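Local coordinates for 5' nucleotidase family protein (Staphylococcus aureus subsp. aureus, PDB 4Q7F) that belongs to the 5'-nucleotidase family, pairing a metal-binding calcineurin-like phosphoesterase domain with a C-terminal domain that contributes to a ligand pocket, at residues His341-Phe346 with Ser369-Val374. Residues are numbered along the deposited sequence; the frame is centred on the assembly and turned at random.
Sequences HPFTNF and SGFKQV
An aromatic cluster of Phe343, Phe346 and Phe371 joins the first turn of helix 342-355 to the short strand 370-371 in the C-terminal domain. Phe371 is the ring the other two share, while Phe343 is engaged on one face and at its edge. Over one face of the Phe343 ring sits Gly370, whose CA lies 3.6 Å from the ring centroid and only 9° off the normal, a CH-pi contact made directly with the backbone. The rim of Phe343, led by CE1, points into the face of Phe371 in a T-shaped pair: the planes stand at 78°, and Phe343 CE1 hangs over the middle of the Phe371 ring, 3.6 Å from Phe371 CD2. Phe346, one helical turn on, meets the same ring obliquely, its CE2 coming to 3.5 Å from Phe371 CE2. With CG anti to the backbone N in both helix residues (chi1 -174° in Phe343), the two rings reach out from one side of the helix toward the strand. Gly370 has a positive phi, a conformation that favours glycine, and the Phe343 ring lies over its CA. His341 at the N-cap accepts from Phe343 N with its ND1 at 3.1 Å, a capping bond on the very residue whose ring faces the strand. Met328, on the strand paired with 370-371, touches all three phenylalanines, and Leu509 of helix 501-511 packs on Phe346 and Phe371. The result is a buried helix-to-strand hydrophobic core, centred on an edge-to-face phenylalanine pair at the N-terminal turn of a histidine-capped helix.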
loop_
_atom_site.group_PDB
_atom_site.type_symbol
_atom_site.label_atom_id
_atom_site.label_comp_id
_atom_site.label_asym_id
_atom_site.label_seq_id
_atom_site.Cartn_x
_atom_site.Cartn_y
_atom_site.Cartn_z
ATOM N N HIS A 341 1.394 -19.199 -16.912
ATOM C CA HIS A 341 1.855 -20.066 -15.859
ATOM C C HIS A 341 0.611 -20.777 -15.306
ATOM O O HIS A 341 -0.463 -20.174 -15.242
ATOM C CB HIS A 341 2.541 -19.227 -14.772
ATOM C CG HIS A 341 3.219 -20.046 -13.725
ATOM N ND1 HIS A 341 2.536 -20.586 -12.662
ATOM C CD2 HIS A 341 4.503 -20.469 -13.604
ATOM C CE1 HIS A 341 3.369 -21.289 -11.915
ATOM N NE2 HIS A 341 4.572 -21.222 -12.458
ATOM N N PRO A 342 0.735 -22.050 -14.901
ATOM C CA PRO A 342 -0.460 -22.717 -14.371
ATOM C C PRO A 342 -1.189 -21.959 -13.244
ATOM O O PRO A 342 -2.416 -22.043 -13.139
ATOM C CB PRO A 342 0.082 -24.058 -13.868
ATOM C CG PRO A 342 1.263 -24.324 -14.748
ATOM C CD PRO A 342 1.882 -22.973 -14.998
ATOM N N PHE A 343 -0.461 -21.217 -12.416
ATOM C CA PHE A 343 -1.097 -20.488 -11.332
ATOM C C PHE A 343 -1.867 -19.240 -11.823
ATOM O O PHE A 343 -2.936 -18.957 -11.321
ATOM C CB PHE A 343 -0.111 -20.133 -10.220
ATOM C CG PHE A 343 -0.776 -19.516 -9.019
ATOM C CD1 PHE A 343 -1.485 -20.305 -8.131
ATOM C CD2 PHE A 343 -0.728 -18.151 -8.801
ATOM C CE1 PHE A 343 -2.115 -19.742 -7.029
ATOM C CE2 PHE A 343 -1.365 -17.583 -7.711
ATOM C CZ PHE A 343 -2.064 -18.383 -6.827
ATOM N N THR A 344 -1.336 -18.499 -12.791
ATOM C CA THR A 344 -2.069 -17.343 -13.333
ATOM C C THR A 344 -3.282 -17.835 -14.134
ATOM O O THR A 344 -4.362 -17.203 -14.133
ATOM C CB THR A 344 -1.186 -16.430 -14.194
ATOM O OG1 THR A 344 -0.624 -17.170 -15.289
ATOM C CG2 THR A 344 -0.098 -15.852 -13.350
ATOM N N ASN A 345 -3.104 -18.965 -14.810
ATOM C CA ASN A 345 -4.177 -19.590 -15.543
ATOM C C ASN A 345 -5.287 -19.962 -14.573
ATOM O O ASN A 345 -6.450 -19.700 -14.828
ATOM C CB ASN A 345 -3.713 -20.838 -16.241
ATOM C CG ASN A 345 -4.796 -21.436 -17.083
ATOM O OD1 ASN A 345 -5.242 -20.820 -18.051
ATOM N ND2 ASN A 345 -5.242 -22.632 -16.720
ATOM N N PHE A 346 -4.897 -20.547 -13.446
ATOM C CA PHE A 346 -5.832 -20.923 -12.403
ATOM C C PHE A 346 -6.616 -19.735 -11.849
ATOM O O PHE A 346 -7.827 -19.829 -11.692
ATOM C CB PHE A 346 -5.089 -21.624 -11.277
ATOM C CG PHE A 346 -5.789 -21.570 -9.956
ATOM C CD1 PHE A 346 -6.884 -22.364 -9.703
ATOM C CD2 PHE A 346 -5.336 -20.727 -8.964
ATOM C CE1 PHE A 346 -7.524 -22.306 -8.479
ATOM C CE2 PHE A 346 -5.964 -20.668 -7.736
ATOM C CZ PHE A 346 -7.064 -21.463 -7.492
ATOM N N SER A 369 3.649 -16.687 -4.484
ATOM C CA SER A 369 4.518 -17.800 -4.862
ATOM C C SER A 369 3.715 -19.002 -5.418
ATOM O O SER A 369 4.258 -20.093 -5.589
ATOM C CB SER A 369 5.358 -18.219 -3.655
ATOM O OG SER A 369 4.526 -18.460 -2.537
ATOM N N GLY A 370 2.436 -18.802 -5.721
ATOM C CA GLY A 370 1.606 -19.888 -6.239
ATOM C C GLY A 370 1.237 -20.880 -5.154
ATOM O O GLY A 370 1.430 -20.610 -3.956
ATOM N N PHE A 371 0.682 -22.021 -5.554
ATOM C CA PHE A 371 0.313 -23.040 -4.591
ATOM C C PHE A 371 1.107 -24.339 -4.784
ATOM O O PHE A 371 1.401 -24.750 -5.899
ATOM C CB PHE A 371 -1.164 -23.446 -4.661
ATOM C CG PHE A 371 -2.160 -22.345 -4.386
ATOM C CD1 PHE A 371 -1.909 -21.335 -3.482
ATOM C CD2 PHE A 371 -3.422 -22.418 -4.954
ATOM C CE1 PHE A 371 -2.866 -20.361 -3.218
ATOM C CE2 PHE A 371 -4.384 -21.463 -4.688
ATOM C CZ PHE A 371 -4.106 -20.427 -3.821
ATOM N N LYS A 372 1.423 -24.973 -3.666
ATOM C CA LYS A 372 2.032 -26.286 -3.678
ATOM C C LYS A 372 0.803 -27.178 -3.637
ATOM O O LYS A 372 -0.320 -26.668 -3.657
ATOM C CB LYS A 372 2.884 -26.511 -2.436
ATOM C CG LYS A 372 4.061 -25.561 -2.289
ATOM C CD LYS A 372 4.711 -25.680 -0.916
ATOM C CE LYS A 372 3.761 -25.202 0.178
ATOM N NZ LYS A 372 4.358 -25.288 1.531
ATOM N N GLN A 373 0.996 -28.485 -3.544
ATOM C CA GLN A 373 -0.130 -29.396 -3.511
ATOM C C GLN A 373 -0.988 -29.172 -2.271
ATOM O O GLN A 373 -2.216 -29.206 -2.357
ATOM C CB GLN A 373 0.327 -30.850 -3.619
ATOM C CG GLN A 373 1.103 -31.113 -4.893
ATOM C CD GLN A 373 1.304 -32.586 -5.182
ATOM O OE1 GLN A 373 0.429 -33.418 -4.918
ATOM N NE2 GLN A 373 2.442 -32.912 -5.779
ATOM N N VAL A 374 -0.362 -28.937 -1.121
ATOM C CA VAL A 374 -1.127 -28.655 0.084
ATOM C C VAL A 374 -1.247 -27.138 0.147
ATOM O O VAL A 374 -0.247 -26.412 0.051
ATOM C CB VAL A 374 -0.479 -29.241 1.355
ATOM C CG1 VAL A 374 -1.317 -28.913 2.586
ATOM C CG2 VAL A 374 -0.323 -30.750 1.214
#